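Local atomic coordinates of methylaspartate ammonia-lyase (Citrobacter amalonaticus, PDB entry 1KKO), a protein that catalyses the reversible anti elimination of ammonia from L-threo-3-methylaspartate to give mesaconate, with magnesium as cofactor. Residues Met249-Cys254 and Ile285-Ala290; Tyr271-Val276 and Met327-Thr332. All coordinates share one frame; numbering follows the deposited sequence.

Contact 1 of 2, residues Met249-Cys254 and Ile285-Ala290; sequences MDPVRC and IRMLTA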
HETATM    1  N   MSE A 249     -11.738 -12.152  34.506  1.00 23.91           N
HETATM    2  CA  MSE A 249     -10.307 -11.846  34.665  1.00 23.68           C
HETATM    3  C   MSE A 249      -9.546 -12.928  35.432  1.00 22.67           C
HETATM    4  O   MSE A 249      -8.527 -12.652  36.070  1.00 22.76           O
HETATM    5  CB  MSE A 249     -10.114 -10.499  35.355  1.00 24.42           C
HETATM    6  CG  MSE A 249     -10.880  -9.362  34.699  1.00 26.43           C
HETATM    7 SE   MSE A 249     -10.392  -9.066  32.836  1.00 33.14          SE
HETATM    8  CE  MSE A 249      -8.728  -8.235  33.089  1.00 33.35           C
ATOM      9  N   ASP A 250     -10.042 -14.153  35.343  1.00 22.01           N
ATOM     10  CA  ASP A 250      -9.443 -15.299  36.012  1.00 21.97           C
ATOM     11  C   ASP A 250      -8.431 -15.928  35.061  1.00 21.45           C
ATOM     12  O   ASP A 250      -8.824 -16.534  34.067  1.00 20.91           O
ATOM     13  CB  ASP A 250     -10.552 -16.299  36.338  1.00 22.43           C
ATOM     14  CG  ASP A 250     -10.075 -17.462  37.165  1.00 23.87           C
ATOM     15  OD1 ASP A 250      -8.883 -17.807  37.088  1.00 24.28           O
ATOM     16  OD2 ASP A 250     -10.844 -18.103  37.916  1.00 26.32           O
ATOM     17  N   PRO A 251      -7.138 -15.819  35.361  1.00 20.97           N
ATOM     18  CA  PRO A 251      -6.117 -16.330  34.433  1.00 21.00           C
ATOM     19  C   PRO A 251      -6.254 -17.820  34.156  1.00 21.19           C
ATOM     20  O   PRO A 251      -5.961 -18.289  33.053  1.00 20.92           O
ATOM     21  CB  PRO A 251      -4.785 -16.059  35.142  1.00 21.20           C
ATOM     22  CG  PRO A 251      -5.075 -15.352  36.406  1.00 21.31           C
ATOM     23  CD  PRO A 251      -6.555 -15.239  36.579  1.00 20.72           C
ATOM     24  N   VAL A 252      -6.676 -18.571  35.161  1.00 21.76           N
ATOM     25  CA  VAL A 252      -6.857 -20.002  35.007  1.00 22.06           C
ATOM     26  C   VAL A 252      -7.990 -20.338  34.024  1.00 21.79           C
ATOM     27  O   VAL A 252      -7.828 -21.194  33.154  1.00 22.26           O
ATOM     28  CB  VAL A 252      -7.061 -20.668  36.387  1.00 22.48           C
ATOM     29  CG1 VAL A 252      -7.511 -22.103  36.237  1.00 23.13           C
ATOM     30  CG2 VAL A 252      -5.761 -20.591  37.191  1.00 23.40           C
ATOM     31  N   ARG A 253      -9.124 -19.653  34.141  1.00 21.63           N
ATOM     32  CA  ARG A 253     -10.243 -19.897  33.233  1.00 21.58           C
ATOM     33  C   ARG A 253      -9.877 -19.416  31.827  1.00 20.70           C
ATOM     34  O   ARG A 253     -10.258 -20.026  30.831  1.00 20.75           O
ATOM     35  CB  ARG A 253     -11.505 -19.197  33.732  1.00 21.97           C
ATOM     36  CG  ARG A 253     -12.130 -19.868  34.963  1.00 23.66           C
ATOM     37  CD  ARG A 253     -13.201 -19.046  35.646  1.00 25.72           C
ATOM     38  NE  ARG A 253     -14.363 -18.804  34.799  1.00 26.80           N
ATOM     39  CZ  ARG A 253     -15.203 -17.795  34.966  1.00 27.72           C
ATOM     40  NH1 ARG A 253     -15.009 -16.925  35.950  1.00 28.13           N
ATOM     41  NH2 ARG A 253     -16.236 -17.639  34.145  1.00 28.29           N
ATOM     42  N   CYS A 254      -9.126 -18.322  31.761  1.00 19.72           N
ATOM     43  CA  CYS A 254      -8.656 -17.805  30.483  1.00 19.39           C
ATOM     44  C   CYS A 254      -7.779 -18.852  29.808  1.00 19.33           C
ATOM     45  O   CYS A 254      -7.962 -19.161  28.626  1.00 18.50           O
ATOM     46  CB  CYS A 254      -7.876 -16.509  30.688  1.00 19.31           C
ATOM     47  SG  CYS A 254      -8.901 -15.067  31.086  1.00 19.56           S
ATOM     48  N   ILE A 285       1.493  -7.582  33.290  1.00 15.95           N
ATOM     49  CA  ILE A 285       2.591  -8.536  33.380  1.00 16.33           C
ATOM     50  C   ILE A 285       2.191  -9.705  34.285  1.00 16.32           C
ATOM     51  O   ILE A 285       2.344 -10.879  33.921  1.00 16.47           O
ATOM     52  CB  ILE A 285       3.868  -7.842  33.891  1.00 16.27           C
ATOM     53  CG1 ILE A 285       4.397  -6.887  32.814  1.00 16.70           C
ATOM     54  CG2 ILE A 285       4.932  -8.869  34.282  1.00 16.86           C
ATOM     55  CD1 ILE A 285       5.575  -6.080  33.248  1.00 16.95           C
ATOM     56  N   ARG A 286       1.635  -9.386  35.450  1.00 16.87           N
ATOM     57  CA  ARG A 286       1.223 -10.439  36.377  1.00 17.48           C
ATOM     58  C   ARG A 286       0.142 -11.343  35.782  1.00 17.39           C
ATOM     59  O   ARG A 286       0.184 -12.564  35.914  1.00 17.15           O
ATOM     60  CB  ARG A 286       0.748  -9.831  37.687  1.00 18.27           C
ATOM     61  CG  ARG A 286       1.884  -9.532  38.626  1.00 20.20           C
ATOM     62  CD  ARG A 286       1.418  -9.104  39.992  1.00 22.22           C
ATOM     63  NE  ARG A 286       0.844  -7.767  39.934  1.00 23.94           N
ATOM     64  CZ  ARG A 286       1.529  -6.642  40.081  1.00 25.49           C
ATOM     65  NH1 ARG A 286       0.896  -5.478  40.007  1.00 26.35           N
ATOM     66  NH2 ARG A 286       2.839  -6.661  40.301  1.00 26.36           N
HETATM   67  N   MSE A 287      -0.819 -10.745  35.094  1.00 17.84           N
HETATM   68  CA  MSE A 287      -1.887 -11.511  34.505  1.00 18.82           C
HETATM   69  C   MSE A 287      -1.404 -12.457  33.404  1.00 17.29           C
HETATM   70  O   MSE A 287      -1.787 -13.622  33.348  1.00 16.67           O
HETATM   71  CB  MSE A 287      -2.893 -10.549  33.917  1.00 20.61           C
HETATM   72  CG  MSE A 287      -3.926 -11.215  33.091  1.00 27.20           C
HETATM   73 SE   MSE A 287      -5.214 -12.170  34.131  1.00 39.13          SE
HETATM   74  CE  MSE A 287      -5.211 -11.174  35.745  1.00 37.77           C
ATOM     75  N   LEU A 288      -0.576 -11.954  32.496  1.00 16.29           N
ATOM     76  CA  LEU A 288      -0.074 -12.812  31.437  1.00 16.16           C
ATOM     77  C   LEU A 288       0.772 -13.942  32.019  1.00 15.90           C
ATOM     78  O   LEU A 288       0.695 -15.073  31.553  1.00 15.60           O
ATOM     79  CB  LEU A 288       0.740 -12.015  30.431  1.00 16.18           C
ATOM     80  CG  LEU A 288      -0.019 -10.960  29.631  1.00 15.36           C
ATOM     81  CD1 LEU A 288       0.925 -10.354  28.598  1.00 15.94           C
ATOM     82  CD2 LEU A 288      -1.238 -11.543  28.958  1.00 15.61           C
ATOM     83  N   THR A 289       1.570 -13.628  33.039  1.00 16.10           N
ATOM     84  CA  THR A 289       2.409 -14.640  33.683  1.00 16.69           C
ATOM     85  C   THR A 289       1.549 -15.779  34.204  1.00 16.70           C
ATOM     86  O   THR A 289       1.851 -16.949  34.012  1.00 17.33           O
ATOM     87  CB  THR A 289       3.215 -14.010  34.827  1.00 16.96           C
ATOM     88  OG1 THR A 289       4.103 -13.007  34.307  1.00 17.67           O
ATOM     89  CG2 THR A 289       4.123 -15.038  35.505  1.00 17.49           C
ATOM     90  N   ALA A 290       0.455 -15.423  34.860  1.00 16.54           N
ATOM     91  CA  ALA A 290      -0.474 -16.416  35.380  1.00 16.79           C
ATOM     92  C   ALA A 290      -1.129 -17.258  34.284  1.00 16.76           C
ATOM     93  O   ALA A 290      -1.295 -18.461  34.437  1.00 17.56           O
ATOM     94  CB  ALA A 290      -1.518 -15.751  36.244  1.00 17.10           C
TER
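Pro251 packs CB and CG of its ring against the methyl group of Ala290. The two CB atoms of Pro251 and Ala290 are 3.5 Å apart, a close fit for two carbons. Pro251 CG sits almost as near, 3.6 Å from Ala290 CB. The same CG also meets the selenium of selenomethionine Met287, with Pro251 CG and Met287 SE 3.9 Å apart. The proline ring and the Met287 chain cross at about a right angle. The CB of Met287 does not itself face the other segment. CG lies anti to the backbone N (chi1 171°), and the bends at chi2 and chi3 then swing the selenium and CE across. There CE comes to 3.6 Å from Met249 O, a van der Waals approach and not a hydrogen bond.

No hydrogen bond joins the two segments. They are parts of successive outer helices of the TIM barrel, 251-260 and 281-298, with strand 270-273 between them in the chain. Pro251 stands in the first turn of its helix, and it also touches Ile291 of helix 281-298. Asp250 occupies the N-cap position before it. Its OD1 accepts weak bonds from Val252 N, at 3.0 Å, and from Arg253 N. The guanidinium group of Arg253 reaches back to Asp248 in a salt bridge.

On helix 281-298 the next residues look elsewhere. Leu288 turns away from Pro251 and packs on Ile304 and Ala306 of strand 303-306. Thr289 is bound to its own helix: its OG1 donates to Ile285 O at 2.8 Å. Thr289 N donates to the same oxygen, and the two donors arrive from opposite faces of the carbonyl plane.

Contact 2 of 2, residues Tyr271-Val276 and Met327-Thr332; sequences YIEGPV and MVQIKT. With SO4 (sulfate ion), chain C.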
ATOM      1  N   TYR A 271      -1.404 -18.904  18.094  1.00 13.49           N
ATOM      2  CA  TYR A 271      -1.010 -17.823  18.973  1.00 13.20           C
ATOM      3  C   TYR A 271      -2.223 -16.937  19.238  1.00 12.89           C
ATOM      4  O   TYR A 271      -2.959 -16.598  18.300  1.00 13.13           O
ATOM      5  CB  TYR A 271       0.046 -16.957  18.304  1.00 13.11           C
ATOM      6  CG  TYR A 271       1.443 -17.524  18.274  1.00 12.30           C
ATOM      7  CD1 TYR A 271       1.764 -18.601  17.469  1.00 12.42           C
ATOM      8  CD2 TYR A 271       2.447 -16.968  19.044  1.00 11.58           C
ATOM      9  CE1 TYR A 271       3.057 -19.123  17.442  1.00 12.55           C
ATOM     10  CE2 TYR A 271       3.752 -17.459  19.003  1.00 13.21           C
ATOM     11  CZ  TYR A 271       4.045 -18.532  18.198  1.00 12.38           C
ATOM     12  OH  TYR A 271       5.339 -19.020  18.159  1.00 13.61           O
ATOM     13  N   ILE A 272      -2.415 -16.559  20.502  1.00 13.06           N
ATOM     14  CA  ILE A 272      -3.477 -15.636  20.877  1.00 13.22           C
ATOM     15  C   ILE A 272      -2.844 -14.387  21.469  1.00 12.43           C
ATOM     16  O   ILE A 272      -2.147 -14.454  22.474  1.00 13.46           O
ATOM     17  CB  ILE A 272      -4.435 -16.272  21.905  1.00 14.02           C
ATOM     18  CG1 ILE A 272      -5.136 -17.504  21.323  1.00 15.50           C
ATOM     19  CG2 ILE A 272      -5.452 -15.230  22.402  1.00 15.00           C
ATOM     20  CD1 ILE A 272      -6.048 -17.240  20.137  1.00 15.42           C
ATOM     21  N   GLU A 273      -3.060 -13.259  20.805  1.00 12.40           N
ATOM     22  CA  GLU A 273      -2.507 -11.986  21.242  1.00 12.43           C
ATOM     23  C   GLU A 273      -3.511 -11.211  22.083  1.00 12.72           C
ATOM     24  O   GLU A 273      -4.709 -11.208  21.793  1.00 13.49           O
ATOM     25  CB  GLU A 273      -2.055 -11.159  20.028  1.00 12.87           C
ATOM     26  CG  GLU A 273      -1.423  -9.825  20.400  1.00 13.25           C
ATOM     27  CD  GLU A 273      -0.700  -9.144  19.255  1.00 15.59           C
ATOM     28  OE1 GLU A 273      -0.860  -9.550  18.092  1.00 15.30           O
ATOM     29  OE2 GLU A 273       0.031  -8.173  19.527  1.00 20.01           O
ATOM     30  N   GLY A 274      -3.007 -10.570  23.127  1.00 13.41           N
ATOM     31  CA  GLY A 274      -3.834  -9.749  23.987  1.00 14.09           C
ATOM     32  C   GLY A 274      -4.997 -10.468  24.645  1.00 14.52           C
ATOM     33  O   GLY A 274      -6.122  -9.998  24.591  1.00 14.84           O
ATOM     34  N   PRO A 275      -4.773 -11.603  25.289  1.00 14.80           N
ATOM     35  CA  PRO A 275      -5.908 -12.326  25.873  1.00 15.01           C
ATOM     36  C   PRO A 275      -6.680 -11.527  26.929  1.00 15.20           C
ATOM     37  O   PRO A 275      -7.904 -11.682  27.022  1.00 15.74           O
ATOM     38  CB  PRO A 275      -5.249 -13.559  26.493  1.00 15.24           C
ATOM     39  CG  PRO A 275      -3.848 -13.175  26.704  1.00 15.11           C
ATOM     40  CD  PRO A 275      -3.503 -12.324  25.503  1.00 15.06           C
ATOM     41  N   VAL A 276      -5.973 -10.700  27.690  1.00 15.23           N
ATOM     42  CA  VAL A 276      -6.575  -9.888  28.738  1.00 16.20           C
ATOM     43  C   VAL A 276      -5.985  -8.495  28.677  1.00 16.89           C
ATOM     44  O   VAL A 276      -4.916  -8.294  28.103  1.00 18.10           O
ATOM     45  CB  VAL A 276      -6.262 -10.485  30.126  1.00 16.56           C
ATOM     46  CG1 VAL A 276      -6.771 -11.895  30.222  1.00 16.79           C
ATOM     47  CG2 VAL A 276      -4.764 -10.434  30.378  1.00 18.01           C
HETATM   48  N   MSE A 327       5.606 -14.546  23.501  1.00 12.04           N
HETATM   49  CA  MSE A 327       5.966 -13.614  22.445  1.00 12.48           C
HETATM   50  C   MSE A 327       5.487 -12.239  22.849  1.00 12.29           C
HETATM   51  O   MSE A 327       4.482 -12.116  23.544  1.00 12.52           O
HETATM   52  CB  MSE A 327       5.271 -14.043  21.153  1.00 12.49           C
HETATM   53  CG  MSE A 327       5.494 -13.136  19.964  1.00 13.19           C
HETATM   54 SE   MSE A 327       4.563 -13.784  18.381  1.00 18.16          SE
HETATM   55  CE  MSE A 327       6.008 -14.777  17.593  1.00 15.43           C
ATOM     56  N   VAL A 328       6.221 -11.208  22.439  1.00 12.36           N
ATOM     57  CA  VAL A 328       5.813  -9.832  22.678  1.00 13.29           C
ATOM     58  C   VAL A 328       5.732  -9.072  21.362  1.00 12.77           C
ATOM     59  O   VAL A 328       6.616  -9.205  20.520  1.00 12.80           O
ATOM     60  CB  VAL A 328       6.795  -9.065  23.594  1.00 14.10           C
ATOM     61  CG1 VAL A 328       6.731  -9.574  25.015  1.00 15.57           C
ATOM     62  CG2 VAL A 328       8.187  -9.142  23.085  1.00 15.81           C
ATOM     63  N   GLN A 329       4.673  -8.284  21.185  1.00 12.29           N
ATOM     64  CA  GLN A 329       4.611  -7.380  20.030  1.00 12.23           C
ATOM     65  C   GLN A 329       5.412  -6.107  20.320  1.00 11.70           C
ATOM     66  O   GLN A 329       5.023  -5.293  21.164  1.00 12.03           O
ATOM     67  CB  GLN A 329       3.192  -6.975  19.594  1.00 12.82           C
ATOM     68  CG  GLN A 329       3.358  -6.098  18.325  1.00 12.64           C
ATOM     69  CD  GLN A 329       2.123  -5.534  17.653  1.00 12.86           C
ATOM     70  OE1 GLN A 329       2.256  -4.612  16.832  1.00 12.72           O
ATOM     71  NE2 GLN A 329       0.943  -6.043  17.989  1.00 13.71           N
ATOM     72  N   ILE A 330       6.533  -5.975  19.615  1.00 11.57           N
ATOM     73  CA  ILE A 330       7.366  -4.784  19.606  1.00 11.45           C
ATOM     74  C   ILE A 330       6.680  -3.896  18.558  1.00 11.19           C
ATOM     75  O   ILE A 330       6.853  -4.075  17.353  1.00 11.10           O
ATOM     76  CB  ILE A 330       8.797  -5.205  19.224  1.00 11.72           C
ATOM     77  CG1 ILE A 330       9.350  -6.200  20.264  1.00 12.07           C
ATOM     78  CG2 ILE A 330       9.728  -4.010  19.073  1.00 12.01           C
ATOM     79  CD1 ILE A 330      10.658  -6.843  19.855  1.00 13.46           C
ATOM     80  N   LYS A 331       5.820  -3.005  19.031  1.00 10.82           N
ATOM     81  CA  LYS A 331       4.958  -2.223  18.135  1.00 10.79           C
ATOM     82  C   LYS A 331       5.767  -1.010  17.712  1.00 10.24           C
ATOM     83  O   LYS A 331       5.801   0.023  18.381  1.00 10.91           O
ATOM     84  CB  LYS A 331       3.657  -1.851  18.813  1.00 10.74           C
ATOM     85  CG  LYS A 331       2.648  -1.292  17.834  1.00 11.63           C
ATOM     86  CD  LYS A 331       1.265  -1.148  18.438  1.00 11.91           C
ATOM     87  CE  LYS A 331       0.169  -1.133  17.382  1.00 13.52           C
ATOM     88  NZ  LYS A 331      -0.158  -2.493  16.917  1.00 14.43           N
ATOM     89  N   THR A 332       6.422  -1.154  16.571  1.00 10.18           N
ATOM     90  CA  THR A 332       7.553  -0.302  16.243  1.00 10.20           C
ATOM     91  C   THR A 332       7.410   1.207  16.455  1.00  9.81           C
ATOM     92  O   THR A 332       8.298   1.785  17.035  1.00 10.63           O
ATOM     93  CB  THR A 332       8.122  -0.622  14.845  1.00 10.21           C
ATOM     94  OG1 THR A 332       7.146  -0.369  13.826  1.00 10.88           O
ATOM     95  CG2 THR A 332       8.532  -2.098  14.716  1.00 10.56           C
TER
HETATM   96  S   SO4 C3001      -2.820  -1.592  14.438  1.00 15.80           S
HETATM   97  O1  SO4 C3001      -2.252  -0.268  14.795  1.00 16.05           O
HETATM   98  O2  SO4 C3001      -4.281  -1.444  14.796  1.00 17.86           O
HETATM   99  O3  SO4 C3001      -2.662  -1.849  13.012  1.00 15.54           O
HETATM  100  O4  SO4 C3001      -2.260  -2.720  15.221  1.00 18.43           O
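Gln329 donates the one hydrogen bond that spans the two segments. Its NE2 lies 2.8 Å from Glu273 OE2, with an N-H...O angle of 153°. The acceptor is close to the amide plane of Gln329. The donor meets OE2 on the syn side, slightly out of the carboxylate plane, and the two planes are turned 66° apart. Both side chains have CG anti to the backbone N and run on extended, which carries the carboxylate and the amide toward each other inside the barrel. Gln329 CB also touches Glu273 OE2, at 3.4 Å. The other carboxylate oxygen, OE1, accepts from His236.

Further polar bonds lead to a bound sulfate ion, probably from the crystallisation liquor. Gln329 OE1 accepts from Lys331 NZ at 3.2 Å and from Gly359 N, so both ends of the amide are held. Lys331 NZ donates to sulfate O4 at 2.7 Å.

The apolar contact is a Met-aromatic one. The selenium of selenomethionine Met327 lies 4.6 Å from the Tyr271 ring centroid, in an oblique approach. Met327 CE is 3.8 Å from Tyr271 CE2. The phenol oxygen of Tyr271 is hydrogen-bonded to Glu354 and Lys303.

Strand 303-306 runs between strands 270-273 and 327-330, and the side chains meet across it in the barrel interior. Gln329 binds substrate in this enzyme. Magnesium ligand Glu273 and proton acceptor Lys331, at barrel strand ends, are typical of the enolase superfamily.

How the contacts relate
The centres of the two contacts lie about 14 Å apart, and their segments alternate along the chain. Residues 271-276 leave the barrel strand of contact 2 and run outward toward contact 1. Their last two residues pack against both helices. Pro275 CG is 3.8 Å from Leu288 CD2, and Val276 CG1 is 3.9 Å from Cys254 SG. Contact 1 is a surface contact, about 23 Å from the centre of the chain and away from the annotated sites. Contact 2 is buried, about 9 Å from that centre. There the Glu273 side chain is, between nearest atoms, about 3 Å from that of Asp307 and about 4 Å from that of Asp238, the other magnesium ligands. The sulfate also bonds to Gln172, Thr360 and Cys361.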